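Local coordinates for chitin-binding type-4 domain-containing protein (PDB 6T5Z) that is a copper-dependent lytic polysaccharide monooxygenase of family AA10 that probably cleaves chitin oxidatively, at residues G2-P7 with F82-M87; S34-K39 with N161-V166; D63-D68 with L102-N107; Q89-S94 with T155-L160; H148-V153 with I167-S172. All coordinates share one frame; numbering follows the deposited sequence. Where two conformers were deposited one is given.

How the interactions relate
From the N terminus, strand 2-6 pairs with strand 79-86 in interaction 1, closing the first long loop. Interaction 2 opens inside that loop, at 34-39, and closes far downstream on 161-166, so the two cross; they touch where Q165 OE1 accepts from I4 N. Interactions 3 and 4 are nested within the loop of interaction 2 and cross each other, 3 joining two surface loops and 4 shaping the chain around the copper ligand H90. Interaction 5 lies between the strands 148-156 and 161-172, crosses both 2 and 4, and packs on interaction 1 through I167 and on interaction 3 through W104.

Interaction 1 of 5, residues G2-P7 with F82-M87; sequences GYIDSP and FQWEIM
E85 N donates to Y3 O at 2.8 Å, the shorter of the two backbone bonds these residues exchange where the strands pair antiparallel. On the same face E85 CB sits over the Y3 ring toward its rim, a CH-pi contact, while M87 SD, in one of its conformers, approaches the ring at its edge. D5 OD2 takes a nearly straight hydrogen bond from Q83 NE2 at 2.9 Å, on the syn side of the carboxylate though 28° out of its plane. Q83 reaches it with an extended chain, CG anti to the backbone N (chi1 -178°), and its OE1 is hydrogen-bonded to R133 NH1. The other oxygen, D5 OD1, lies 2.6 Å from E85 OE2, with the carboxylate planes almost perpendicular. Turned to the other face, I4 CG1 lies 3.4 Å from the centroid of the W84 five-membered ring, nearly on the ring normal, and W84 NE1 bonds to Y97 OH. P7, which follows a cis peptide bond, packs CD against F82 CD2. Strand 2-6 is an outer strand of a three-stranded antiparallel sheet, with strand 133-139 beyond 79-86, while I4, F82 and W84 pack toward strand 161-172.

Interaction 2 of 5, residues S34-K39 with N161-V166; sequences SLEAKK and NAFYQV
The F163 ring carries E36 CG over one face, offset toward the rim and 4.1 Å from the centroid, and has S34 CA at its edge; the E36 carboxylate plane is turned 23° from the ring. For Y164 the edge is the polar side: OH gives a short 2.6 Å hydrogen bond to K38 O, in the carbonyl plane. E36 is extended, CG anti to the backbone N (chi1 -173°), which carries OE2 past the ring. N161 ND2 donates to E36 OE2 at 3.0 Å, from above the carboxylate plane, and a water joins ND2 to K38 NZ. In the backbone, A37 and A162 form an antiparallel hydrogen-bonded pair, and Y164 N bonds to the carbonyl of L35, the residue at the centre of an inverse gamma turn. F163 also meets the rings of W154 and the copper ligand H1; its side chain lies about 4 Å from the copper, so this pairing borders the metal site. Short strand 36-38 flanks the start of strand 161-172, whose other neighbour here is strand 148-156, while L35 and Q165 pack on helix 10-14.

Interaction 3 of 5, residues D63-D68 with L102-N107; sequences DAQTED and LGWDPN
Neither segment is a regular strand or helix, and their CA atoms come nearest at T66 and N107, 4.1 Å apart. The N107 amide works in both directions across this junction. Its OD1 accepts from E67 N at 2.9 Å, the donor lying above the carbonyl plane, while N107 ND2 donates at 2.8 Å to the anti side of E67 OE1. E67 CG runs alongside P106 and touches its CG at 3.5 Å, the two side chains pointing the same way. Further in, Q65 bends at chi2 (53°) and brings NE2 to within 3.0 Å of P106 O, a hydrogen bond in which the acceptor lies in the plane of the Q65 amide. The same NE2 meets the edge of the W104 ring and also bonds to Y147 OH, while Q65 OE1 accepts from R10. An Asx turn, N107 N to D105 OD1, bends the 102-107 loop just before N107. With both ends of N107 and Q65 engaged, the rotations of both amides are fixed, so two surface loops far from the copper are joined largely by directional polar bonds.

Interaction 4 of 5, residues Q89-S94 with T155-L160; sequences QHKTSS and TISDTL. With CU (copper (II) ion), chain D.
T92 and I156 are paired as antiparallel non-hydrogen-bonded residues, after which S93 and S94 both lie opposite T155 in a classic beta bulge. Three backbone bonds hold this irregular pairing: S157 N to K91 O at 2.9 Å, S93 N to T155 O, and T155 N to S94 O. The bulge coincides with a corner of the chain at S93, where S93 OG packs 3.3 Å from S157 CB. S94 OG and T155 OG1 do not meet directly but share a water. Nearer the metal, I156 lies obliquely against H90, its CG2 touching H90 CB at 3.8 Å and CD1 lying near CD2 of the ring. The H90 ring, with CG beside its backbone N (chi1 -50°), presents NE2 to the copper ion at 2.0 Å. Two waters also bind the copper, and H1 supplies further ligands, including its N-terminal nitrogen, consistent with the histidine brace of these enzymes. T92 OG1 donates to H90 O at 2.8 Å and is itself bonded to W154 NE1. Another water accepts from K91 N and donates to D158 OD2 at 2.6 Å, while K91 NZ is hydrogen-bonded to E127 O. Backbone pairing and the T92 hydroxyl thus hold the main chain that carries H90, while I156 packs obliquely against its side chain.

Interaction 5 of 5, residues H148-V153 with I167-S172; sequences HVILGV and IDTTIS
H148 O accepts two hydrogen bonds from one residue across the strands: T169 N, at 3.0 Å and nearly along the C=O axis, and T169 OG1, at 2.8 Å from above the carbonyl plane. The hydroxyl reaches it because T169 OG1 stands between its own N and carbonyl carbon (chi1 66°). H148 N completes this hydrogen-bonded pair by donating to T169 O at 3.0 Å. Two residues on, I150 and I167 form a second one, with I150 N to I167 O at 2.9 Å and the return bond, I167 N to I150 O, at 2.7 Å. Between these pairs V149 and D168 lie side by side, pointing the same way, V149 CG2 3.6 Å from D168 OD2. That oxygen takes a hydrogen bond from Y147 OH and a salt bridge from R10, which probably offsets its charge, and V149 N bonds to T100 OG1. The same hydroxyl pairs with H148 ND1. On the opposite face I150 CD1 touches T169 CG2, and I171 CD1 approaches H148 CB at 4.1 Å, its side chain crossing that of the histidine at about a right angle. At this end of the 148-172 hairpin, remote from its turn, the named main-chain groups are thus paired across buried strands, and the buried acid is met by a guanidinium and a phenol.

Interaction 1 of 5, residues G2-P7 with F82-M87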
# COMPACT_ATOMS: atom_id res chain seq x y z
N GLY A 2 -6.83 1.00 -9.30
CA GLY A 2 -5.65 0.19 -9.55
C GLY A 2 -5.11 -0.41 -8.27
O GLY A 2 -5.55 -0.08 -7.16
N TYR A 3 -4.13 -1.29 -8.43
CA TYR A 3 -3.53 -1.97 -7.29
C TYR A 3 -2.07 -2.30 -7.61
O TYR A 3 -1.65 -2.27 -8.77
CB TYR A 3 -4.31 -3.23 -6.92
CG TYR A 3 -4.41 -4.20 -8.07
CD1 TYR A 3 -3.40 -5.13 -8.30
CD2 TYR A 3 -5.50 -4.19 -8.94
CE1 TYR A 3 -3.47 -6.02 -9.35
CE2 TYR A 3 -5.57 -5.08 -10.00
CZ TYR A 3 -4.55 -5.99 -10.20
OH TYR A 3 -4.61 -6.89 -11.25
N ILE A 4 -1.31 -2.61 -6.57
CA ILE A 4 0.09 -2.99 -6.70
C ILE A 4 0.19 -4.51 -6.72
O ILE A 4 -0.28 -5.18 -5.78
CB ILE A 4 0.93 -2.41 -5.55
CG1 ILE A 4 0.88 -0.88 -5.60
CG2 ILE A 4 2.37 -2.94 -5.62
CD1 ILE A 4 1.64 -0.20 -4.45
N ASP A 5 0.80 -5.06 -7.77
CA ASP A 5 0.98 -6.50 -7.87
C ASP A 5 2.45 -6.94 -7.80
O ASP A 5 2.73 -8.13 -7.94
CB ASP A 5 0.31 -7.07 -9.13
CG ASP A 5 0.92 -6.58 -10.42
OD1 ASP A 5 0.52 -7.13 -11.47
OD2 ASP A 5 1.76 -5.65 -10.42
N SER A 6 3.37 -6.02 -7.54
CA SER A 6 4.77 -6.39 -7.35
C SER A 6 5.50 -5.29 -6.58
O SER A 6 5.59 -4.17 -7.06
CB SER A 6 5.47 -6.63 -8.69
OG SER A 6 6.84 -6.97 -8.49
N PRO A 7 5.97 -5.58 -5.35
CA PRO A 7 5.67 -6.75 -4.51
C PRO A 7 4.17 -6.81 -4.30
O PRO A 7 3.56 -5.73 -4.15
CB PRO A 7 6.42 -6.47 -3.20
CG PRO A 7 6.80 -5.01 -3.25
CD PRO A 7 6.83 -4.59 -4.67
N PHE A 82 8.06 -0.78 -7.36
CA PHE A 82 6.64 -1.04 -7.18
C PHE A 82 5.94 -0.96 -8.53
O PHE A 82 6.12 0.02 -9.27
CB PHE A 82 6.03 -0.04 -6.20
CG PHE A 82 6.67 -0.06 -4.85
CD1 PHE A 82 7.70 0.82 -4.55
CD2 PHE A 82 6.27 -0.97 -3.88
CE1 PHE A 82 8.30 0.81 -3.32
CE2 PHE A 82 6.88 -0.99 -2.64
CZ PHE A 82 7.89 -0.08 -2.35
N GLN A 83 5.12 -1.95 -8.84
CA GLN A 83 4.37 -2.00 -10.09
C GLN A 83 2.88 -1.90 -9.78
O GLN A 83 2.34 -2.73 -9.04
CB GLN A 83 4.65 -3.28 -10.87
CG GLN A 83 3.93 -3.35 -12.21
CD GLN A 83 4.31 -4.60 -12.98
OE1 GLN A 83 5.11 -4.55 -13.93
NE2 GLN A 83 3.75 -5.75 -12.57
N TRP A 84 2.22 -0.91 -10.38
CA TRP A 84 0.78 -0.75 -10.33
C TRP A 84 0.14 -1.24 -11.62
O TRP A 84 0.63 -0.94 -12.71
CB TRP A 84 0.38 0.72 -10.13
CG TRP A 84 0.59 1.32 -8.77
CD1 TRP A 84 1.78 1.73 -8.22
CD2 TRP A 84 -0.42 1.61 -7.80
NE1 TRP A 84 1.56 2.26 -6.97
CE2 TRP A 84 0.22 2.20 -6.69
CE3 TRP A 84 -1.82 1.44 -7.77
CZ2 TRP A 84 -0.48 2.60 -5.55
CZ3 TRP A 84 -2.51 1.84 -6.63
CH2 TRP A 84 -1.84 2.41 -5.55
N GLU A 85 -0.97 -1.97 -11.49
CA GLU A 85 -1.88 -2.29 -12.58
C GLU A 85 -3.01 -1.26 -12.53
O GLU A 85 -3.77 -1.21 -11.55
CB GLU A 85 -2.42 -3.72 -12.47
CG GLU A 85 -1.35 -4.79 -12.40
CD GLU A 85 -0.71 -5.10 -13.75
OE1 GLU A 85 -1.13 -4.52 -14.77
OE2 GLU A 85 0.21 -5.94 -13.81
N ILE A 86 -3.09 -0.42 -13.55
CA ILE A 86 -4.02 0.71 -13.57
C ILE A 86 -5.22 0.28 -14.40
O ILE A 86 -5.25 0.42 -15.63
CB ILE A 86 -3.34 1.96 -14.13
CG1 ILE A 86 -2.10 2.29 -13.30
CG2 ILE A 86 -4.32 3.14 -14.20
CD1 ILE A 86 -2.40 2.55 -11.83
N MET A 87 -6.25 -0.27 -13.73
CA MET A 87 -7.41 -0.76 -14.46
C MET A 87 -8.22 0.38 -15.07
O MET A 87 -8.79 0.22 -16.16
CB MET A 87 -8.30 -1.59 -13.53
CG MET A 87 -7.68 -2.89 -13.11
SD MET A 87 -8.87 -3.82 -12.16
CE MET A 87 -10.05 -4.28 -13.43

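Interaction 2 of 5, residues S34-K39 with N161-V166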
# COMPACT_ATOMS: atom_id res chain seq x y z
N SER A 34 -10.00 -1.10 -5.78
CA SER A 34 -11.07 -0.17 -5.42
C SER A 34 -10.89 0.47 -4.05
O SER A 34 -11.86 0.97 -3.47
CB SER A 34 -12.41 -0.90 -5.50
OG SER A 34 -12.69 -1.29 -6.83
N LEU A 35 -9.67 0.48 -3.53
CA LEU A 35 -9.40 1.02 -2.20
C LEU A 35 -9.17 2.54 -2.32
O LEU A 35 -8.06 3.07 -2.21
CB LEU A 35 -8.23 0.28 -1.57
CG LEU A 35 -8.63 -1.13 -1.06
CD1 LEU A 35 -7.48 -2.10 -1.19
CD2 LEU A 35 -9.06 -1.03 0.37
N GLU A 36 -10.28 3.24 -2.54
CA GLU A 36 -10.28 4.67 -2.84
C GLU A 36 -10.79 5.47 -1.65
O GLU A 36 -11.81 5.13 -1.06
CB GLU A 36 -11.15 4.96 -4.07
CG GLU A 36 -11.08 6.40 -4.57
CD GLU A 36 -12.07 6.67 -5.68
OE1 GLU A 36 -12.79 5.73 -6.05
OE2 GLU A 36 -12.14 7.81 -6.17
N ALA A 37 -10.08 6.55 -1.32
CA ALA A 37 -10.41 7.37 -0.16
C ALA A 37 -9.82 8.75 -0.38
O ALA A 37 -9.13 9.00 -1.37
CB ALA A 37 -9.91 6.74 1.13
N LYS A 38 -10.08 9.66 0.56
CA LYS A 38 -9.56 11.02 0.42
C LYS A 38 -8.03 11.02 0.37
O LYS A 38 -7.37 10.22 1.05
CB LYS A 38 -10.04 11.90 1.57
CG LYS A 38 -11.53 12.19 1.51
CD LYS A 38 -11.88 13.02 0.31
CE LYS A 38 -13.37 13.28 0.23
NZ LYS A 38 -14.10 12.02 -0.09
N LYS A 39 -7.47 11.91 -0.45
CA LYS A 39 -6.03 12.04 -0.57
C LYS A 39 -5.45 12.71 0.67
O LYS A 39 -6.17 13.13 1.58
CB LYS A 39 -5.65 12.82 -1.83
CG LYS A 39 -6.13 14.28 -1.82
CD LYS A 39 -5.71 15.07 -3.06
CE LYS A 39 -6.43 14.59 -4.31
NZ LYS A 39 -6.21 15.55 -5.45
N ASN A 161 -9.48 12.34 -4.22
CA ASN A 161 -9.20 11.01 -3.68
C ASN A 161 -7.81 10.49 -4.05
O ASN A 161 -7.07 11.09 -4.83
CB ASN A 161 -10.28 10.03 -4.15
CG ASN A 161 -11.64 10.38 -3.61
OD1 ASN A 161 -11.75 10.89 -2.49
ND2 ASN A 161 -12.68 10.12 -4.38
N ALA A 162 -7.49 9.34 -3.46
CA ALA A 162 -6.28 8.58 -3.72
C ALA A 162 -6.59 7.11 -3.51
O ALA A 162 -7.56 6.75 -2.84
CB ALA A 162 -5.12 9.00 -2.80
N PHE A 163 -5.73 6.25 -4.05
CA PHE A 163 -5.87 4.81 -3.83
C PHE A 163 -4.79 4.31 -2.88
O PHE A 163 -3.63 4.71 -2.99
CB PHE A 163 -5.81 4.05 -5.16
CG PHE A 163 -7.03 4.28 -6.01
CD1 PHE A 163 -7.15 5.43 -6.79
CD2 PHE A 163 -8.10 3.40 -5.96
CE1 PHE A 163 -8.29 5.66 -7.54
CE2 PHE A 163 -9.25 3.62 -6.71
CZ PHE A 163 -9.34 4.76 -7.49
N TYR A 164 -5.18 3.43 -1.95
CA TYR A 164 -4.32 3.07 -0.82
C TYR A 164 -4.01 1.58 -0.85
O TYR A 164 -4.93 0.75 -0.82
CB TYR A 164 -4.98 3.47 0.50
CG TYR A 164 -5.00 4.97 0.73
CD1 TYR A 164 -6.03 5.77 0.23
CD2 TYR A 164 -3.97 5.60 1.44
CE1 TYR A 164 -6.05 7.16 0.44
CE2 TYR A 164 -3.98 6.97 1.65
CZ TYR A 164 -5.01 7.74 1.15
OH TYR A 164 -5.01 9.10 1.38
N GLN A 165 -2.72 1.24 -0.89
CA GLN A 165 -2.28 -0.15 -1.03
C GLN A 165 -1.21 -0.50 -0.00
O GLN A 165 -0.03 -0.19 -0.22
CB GLN A 165 -1.77 -0.40 -2.45
CG GLN A 165 -2.88 -0.39 -3.51
CD GLN A 165 -3.52 -1.76 -3.70
OE1 GLN A 165 -2.85 -2.73 -4.05
NE2 GLN A 165 -4.83 -1.83 -3.50
N VAL A 166 -1.60 -1.18 1.11
CA VAL A 166 -0.60 -1.71 2.04
C VAL A 166 -0.01 -3.00 1.48
O VAL A 166 -0.69 -3.79 0.80
CB VAL A 166 -1.20 -1.91 3.45
CG1 VAL A 166 -1.69 -0.59 4.03
CG2 VAL A 166 -2.35 -2.93 3.43
O HOH W 1 -14.45 12.19 -3.18

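Interaction 3 of 5, residues D63-D68 with L102-N107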
# COMPACT_ATOMS: atom_id res chain seq x y z
N ASP A 63 -7.92 -4.60 7.98
CA ASP A 63 -7.43 -3.83 9.11
C ASP A 63 -6.92 -4.71 10.24
O ASP A 63 -6.35 -4.19 11.20
CB ASP A 63 -8.53 -2.89 9.61
CG ASP A 63 -8.83 -1.80 8.61
OD1 ASP A 63 -7.88 -1.32 7.94
OD2 ASP A 63 -10.01 -1.41 8.47
N ALA A 64 -7.13 -6.02 10.16
CA ALA A 64 -6.53 -6.91 11.14
C ALA A 64 -5.02 -6.75 11.09
O ALA A 64 -4.44 -6.55 10.02
CB ALA A 64 -6.92 -8.36 10.83
N GLN A 65 -4.38 -6.81 12.26
CA GLN A 65 -2.92 -6.65 12.32
C GLN A 65 -2.37 -7.56 13.41
O GLN A 65 -2.50 -7.27 14.61
CB GLN A 65 -2.52 -5.20 12.54
CG GLN A 65 -1.02 -4.96 12.35
CD GLN A 65 -0.52 -5.48 11.02
OE1 GLN A 65 -1.00 -5.07 9.96
NE2 GLN A 65 0.44 -6.40 11.07
N THR A 66 -1.78 -8.68 12.99
CA THR A 66 -1.00 -9.56 13.85
C THR A 66 0.20 -10.02 13.05
O THR A 66 0.21 -9.93 11.82
CB THR A 66 -1.79 -10.79 14.34
OG1 THR A 66 -2.02 -11.67 13.23
CG2 THR A 66 -3.12 -10.40 14.97
N GLU A 67 1.22 -10.52 13.75
CA GLU A 67 2.37 -11.10 13.06
C GLU A 67 1.97 -12.26 12.16
O GLU A 67 2.61 -12.48 11.13
CB GLU A 67 3.41 -11.57 14.08
CG GLU A 67 4.15 -10.44 14.76
CD GLU A 67 5.07 -10.93 15.86
OE1 GLU A 67 4.64 -11.00 17.03
OE2 GLU A 67 6.24 -11.28 15.54
N ASP A 68 0.92 -12.99 12.52
CA ASP A 68 0.54 -14.22 11.84
C ASP A 68 -0.42 -14.01 10.68
O ASP A 68 -0.59 -14.93 9.86
CB ASP A 68 -0.09 -15.22 12.84
CG ASP A 68 -1.06 -14.54 13.82
OD1 ASP A 68 -0.61 -14.18 14.94
OD2 ASP A 68 -2.25 -14.38 13.49
N LEU A 102 10.75 1.79 12.38
CA LEU A 102 11.56 0.85 13.14
C LEU A 102 11.02 0.78 14.55
O LEU A 102 10.84 1.82 15.21
CB LEU A 102 13.03 1.26 13.13
CG LEU A 102 13.71 1.29 11.76
CD1 LEU A 102 15.14 1.80 11.91
CD2 LEU A 102 13.69 -0.07 11.10
N GLY A 103 10.71 -0.42 15.01
CA GLY A 103 10.10 -0.57 16.31
C GLY A 103 8.59 -0.45 16.35
O GLY A 103 8.03 -0.40 17.45
N TRP A 104 7.92 -0.44 15.20
CA TRP A 104 6.46 -0.52 15.22
C TRP A 104 6.02 -1.85 15.82
O TRP A 104 6.81 -2.78 16.01
CB TRP A 104 5.89 -0.34 13.81
CG TRP A 104 6.01 -1.55 12.90
CD1 TRP A 104 7.16 -2.12 12.43
CD2 TRP A 104 4.93 -2.33 12.36
NE1 TRP A 104 6.86 -3.20 11.63
CE2 TRP A 104 5.50 -3.34 11.56
CE3 TRP A 104 3.54 -2.25 12.46
CZ2 TRP A 104 4.72 -4.28 10.88
CZ3 TRP A 104 2.77 -3.17 11.79
CH2 TRP A 104 3.36 -4.17 11.01
N ASP A 105 4.72 -1.94 16.12
CA ASP A 105 4.17 -3.12 16.79
C ASP A 105 3.31 -3.90 15.80
O ASP A 105 2.19 -3.48 15.48
CB ASP A 105 3.35 -2.71 18.01
CG ASP A 105 2.94 -3.89 18.87
OD1 ASP A 105 2.90 -5.02 18.36
OD2 ASP A 105 2.66 -3.67 20.07
N PRO A 106 3.79 -5.04 15.30
CA PRO A 106 3.04 -5.79 14.28
C PRO A 106 1.76 -6.43 14.78
O PRO A 106 1.03 -7.02 13.98
CB PRO A 106 4.05 -6.86 13.83
CG PRO A 106 4.94 -7.03 15.02
CD PRO A 106 5.08 -5.67 15.62
N ASN A 107 1.47 -6.34 16.07
CA ASN A 107 0.27 -6.90 16.66
C ASN A 107 -0.71 -5.83 17.12
O ASN A 107 -1.61 -6.12 17.91
CB ASN A 107 0.66 -7.82 17.82
CG ASN A 107 1.40 -9.06 17.36
OD1 ASN A 107 0.87 -9.83 16.55
ND2 ASN A 107 2.62 -9.25 17.85

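Interaction 4 of 5, residues Q89-S94 with T155-L160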
# COMPACT_ATOMS: atom_id res chain seq x y z
N GLN A 89 -7.48 4.43 -15.88
CA GLN A 89 -6.49 5.50 -15.84
C GLN A 89 -7.13 6.82 -15.42
O GLN A 89 -8.22 7.17 -15.87
CB GLN A 89 -5.82 5.66 -17.20
CG GLN A 89 -5.06 4.45 -17.68
CD GLN A 89 -4.99 4.39 -19.19
OE1 GLN A 89 -5.84 3.79 -19.83
NE2 GLN A 89 -3.98 5.02 -19.76
N HIS A 90 -6.44 7.55 -14.54
CA HIS A 90 -6.85 8.87 -14.10
C HIS A 90 -5.63 9.77 -14.03
O HIS A 90 -4.54 9.31 -13.67
CB HIS A 90 -7.50 8.87 -12.71
CG HIS A 90 -8.58 7.85 -12.54
ND1 HIS A 90 -9.74 7.86 -13.28
CD2 HIS A 90 -8.69 6.81 -11.68
CE1 HIS A 90 -10.51 6.86 -12.89
NE2 HIS A 90 -9.90 6.21 -11.92
N LYS A 91 -5.84 11.05 -14.32
CA LYS A 91 -4.77 12.03 -14.19
C LYS A 91 -4.20 11.99 -12.78
O LYS A 91 -4.95 11.95 -11.80
CB LYS A 91 -5.29 13.43 -14.54
CG LYS A 91 -5.64 13.62 -16.02
CD LYS A 91 -6.31 14.98 -16.27
CE LYS A 91 -5.46 16.14 -15.78
NZ LYS A 91 -4.30 16.42 -16.68
N THR A 92 -2.88 12.03 -12.68
CA THR A 92 -2.17 11.61 -11.48
C THR A 92 -1.29 12.73 -10.94
O THR A 92 -0.45 13.27 -11.66
CB THR A 92 -1.31 10.38 -11.81
OG1 THR A 92 -2.18 9.30 -12.18
CG2 THR A 92 -0.46 9.97 -10.61
N SER A 93 -1.46 13.05 -9.65
CA SER A 93 -0.54 13.95 -8.98
C SER A 93 0.78 13.25 -8.68
O SER A 93 1.86 13.79 -8.96
CB SER A 93 -1.14 14.49 -7.68
OG SER A 93 -2.22 15.37 -7.92
N SER A 94 0.72 12.05 -8.10
CA SER A 94 1.95 11.42 -7.63
C SER A 94 1.72 9.96 -7.28
O SER A 94 0.58 9.51 -7.14
CB SER A 94 2.49 12.13 -6.39
OG SER A 94 1.58 11.96 -5.31
N THR A 155 -2.18 9.21 -5.85
CA THR A 155 -2.98 10.40 -5.62
C THR A 155 -3.51 10.91 -6.96
O THR A 155 -2.73 11.15 -7.90
CB THR A 155 -2.14 11.46 -4.89
OG1 THR A 155 -1.76 10.96 -3.60
CG2 THR A 155 -2.91 12.78 -4.71
N ILE A 156 -4.84 11.06 -7.05
CA ILE A 156 -5.51 11.46 -8.28
C ILE A 156 -5.60 12.98 -8.33
O ILE A 156 -6.05 13.61 -7.37
CB ILE A 156 -6.92 10.84 -8.37
CG1 ILE A 156 -6.89 9.32 -8.14
CG2 ILE A 156 -7.56 11.18 -9.72
CD1 ILE A 156 -5.98 8.58 -9.10
N SER A 157 -5.20 13.57 -9.46
CA SER A 157 -5.06 15.03 -9.52
C SER A 157 -6.39 15.74 -9.74
O SER A 157 -6.55 16.90 -9.31
CB SER A 157 -4.08 15.43 -10.62
OG SER A 157 -4.64 15.18 -11.90
N ASP A 158 -7.36 15.10 -10.40
CA ASP A 158 -8.60 15.79 -10.75
C ASP A 158 -9.79 15.34 -9.90
O ASP A 158 -10.94 15.67 -10.23
CB ASP A 158 -8.89 15.66 -12.26
CG ASP A 158 -9.09 14.23 -12.73
OD1 ASP A 158 -8.96 13.30 -11.92
OD2 ASP A 158 -9.37 14.05 -13.94
N THR A 159 -9.55 14.60 -8.81
CA THR A 159 -10.56 14.35 -7.78
C THR A 159 -9.97 14.66 -6.41
O THR A 159 -8.82 15.11 -6.28
CB THR A 159 -11.08 12.91 -7.82
OG1 THR A 159 -10.06 12.04 -7.31
CG2 THR A 159 -11.46 12.49 -9.23
N LEU A 160 -10.78 14.43 -5.38
CA LEU A 160 -10.38 14.61 -3.99
C LEU A 160 -9.68 13.38 -3.42
O LEU A 160 -9.29 13.39 -2.25
CB LEU A 160 -11.62 14.93 -3.14
CG LEU A 160 -12.38 16.22 -3.49
CD1 LEU A 160 -13.65 16.32 -2.64
CD2 LEU A 160 -11.50 17.45 -3.32
CU CU D . -10.62 4.71 -10.81
O HOH W 2 -8.59 11.85 -15.19
O HOH W 3 0.54 9.90 -3.75
O HOH W 4 -12.77 5.00 -11.85
O HOH W 5 -11.67 6.37 -9.57

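Interaction 5 of 5, residues H148-V153 with I167-S172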
# COMPACT_ATOMS: atom_id res chain seq x y z
N HIS A 148 7.71 -5.55 7.96
CA HIS A 148 7.30 -4.16 7.81
C HIS A 148 6.17 -4.07 6.80
O HIS A 148 6.07 -4.91 5.90
CB HIS A 148 8.47 -3.28 7.36
CG HIS A 148 9.46 -3.03 8.44
ND1 HIS A 148 9.22 -2.15 9.46
CD2 HIS A 148 10.67 -3.59 8.69
CE1 HIS A 148 10.25 -2.15 10.29
NE2 HIS A 148 11.14 -3.01 9.85
N VAL A 149 5.35 -3.04 6.95
CA VAL A 149 4.25 -2.77 6.03
C VAL A 149 4.58 -1.51 5.26
O VAL A 149 4.97 -0.50 5.85
CB VAL A 149 2.91 -2.63 6.77
CG1 VAL A 149 1.81 -2.18 5.80
CG2 VAL A 149 2.54 -3.95 7.44
N ILE A 150 4.43 -1.57 3.94
CA ILE A 150 4.64 -0.44 3.06
C ILE A 150 3.27 0.03 2.60
O ILE A 150 2.43 -0.79 2.22
CB ILE A 150 5.55 -0.82 1.88
CG1 ILE A 150 6.97 -1.10 2.39
CG2 ILE A 150 5.51 0.27 0.78
CD1 ILE A 150 7.94 -1.72 1.39
N LEU A 151 3.03 1.34 2.67
CA LEU A 151 1.79 1.94 2.18
C LEU A 151 2.06 2.65 0.86
O LEU A 151 2.75 3.68 0.83
CB LEU A 151 1.18 2.90 3.20
CG LEU A 151 -0.06 3.66 2.72
CD1 LEU A 151 -1.24 2.70 2.46
CD2 LEU A 151 -0.48 4.76 3.68
N GLY A 152 1.50 2.12 -0.22
CA GLY A 152 1.55 2.79 -1.50
C GLY A 152 0.35 3.69 -1.66
O GLY A 152 -0.77 3.29 -1.33
N VAL A 153 0.58 4.91 -2.13
CA VAL A 153 -0.49 5.89 -2.33
C VAL A 153 -0.41 6.44 -3.75
O VAL A 153 0.62 6.99 -4.16
CB VAL A 153 -0.44 7.03 -1.31
CG1 VAL A 153 -1.65 7.97 -1.49
CG2 VAL A 153 -0.39 6.46 0.12
N ILE A 167 1.28 -3.21 1.76
CA ILE A 167 2.07 -4.35 1.31
C ILE A 167 2.78 -4.94 2.53
O ILE A 167 3.46 -4.21 3.26
CB ILE A 167 3.11 -3.95 0.24
CG1 ILE A 167 2.45 -3.16 -0.89
CG2 ILE A 167 3.82 -5.18 -0.33
CD1 ILE A 167 3.46 -2.48 -1.84
N ASP A 168 2.64 -6.24 2.73
CA ASP A 168 3.34 -6.92 3.82
C ASP A 168 4.66 -7.48 3.31
O ASP A 168 4.69 -8.17 2.28
CB ASP A 168 2.48 -8.05 4.38
CG ASP A 168 1.19 -7.54 4.96
OD1 ASP A 168 0.15 -7.63 4.26
OD2 ASP A 168 1.22 -7.02 6.09
N THR A 169 5.74 -7.18 4.02
CA THR A 169 7.07 -7.57 3.56
C THR A 169 7.87 -8.14 4.71
O THR A 169 7.70 -7.75 5.87
CB THR A 169 7.86 -6.37 2.96
OG1 THR A 169 8.12 -5.40 3.99
CG2 THR A 169 7.07 -5.69 1.85
N THR A 170 8.76 -9.08 4.38
CA THR A 170 9.83 -9.54 5.26
C THR A 170 11.14 -9.05 4.64
O THR A 170 11.54 -9.52 3.58
CB THR A 170 9.83 -11.06 5.41
OG1 THR A 170 8.66 -11.47 6.11
CG2 THR A 170 11.05 -11.50 6.21
N ILE A 171 11.79 -8.09 5.30
CA ILE A 171 12.97 -7.41 4.76
C ILE A 171 14.25 -8.05 5.31
O ILE A 171 14.49 -8.06 6.52
CB ILE A 171 12.94 -5.91 5.06
CG1 ILE A 171 11.71 -5.28 4.40
CG2 ILE A 171 14.21 -5.25 4.57
CD1 ILE A 171 11.51 -3.77 4.67
N SER A 172 15.11 -8.57 4.38
CA SER A 172 16.42 -9.02 4.85
C SER A 172 17.41 -7.87 4.78
O SER A 172 17.34 -7.04 3.87
CB SER A 172 16.93 -10.18 4.00
OG SER A 172 15.99 -11.24 3.98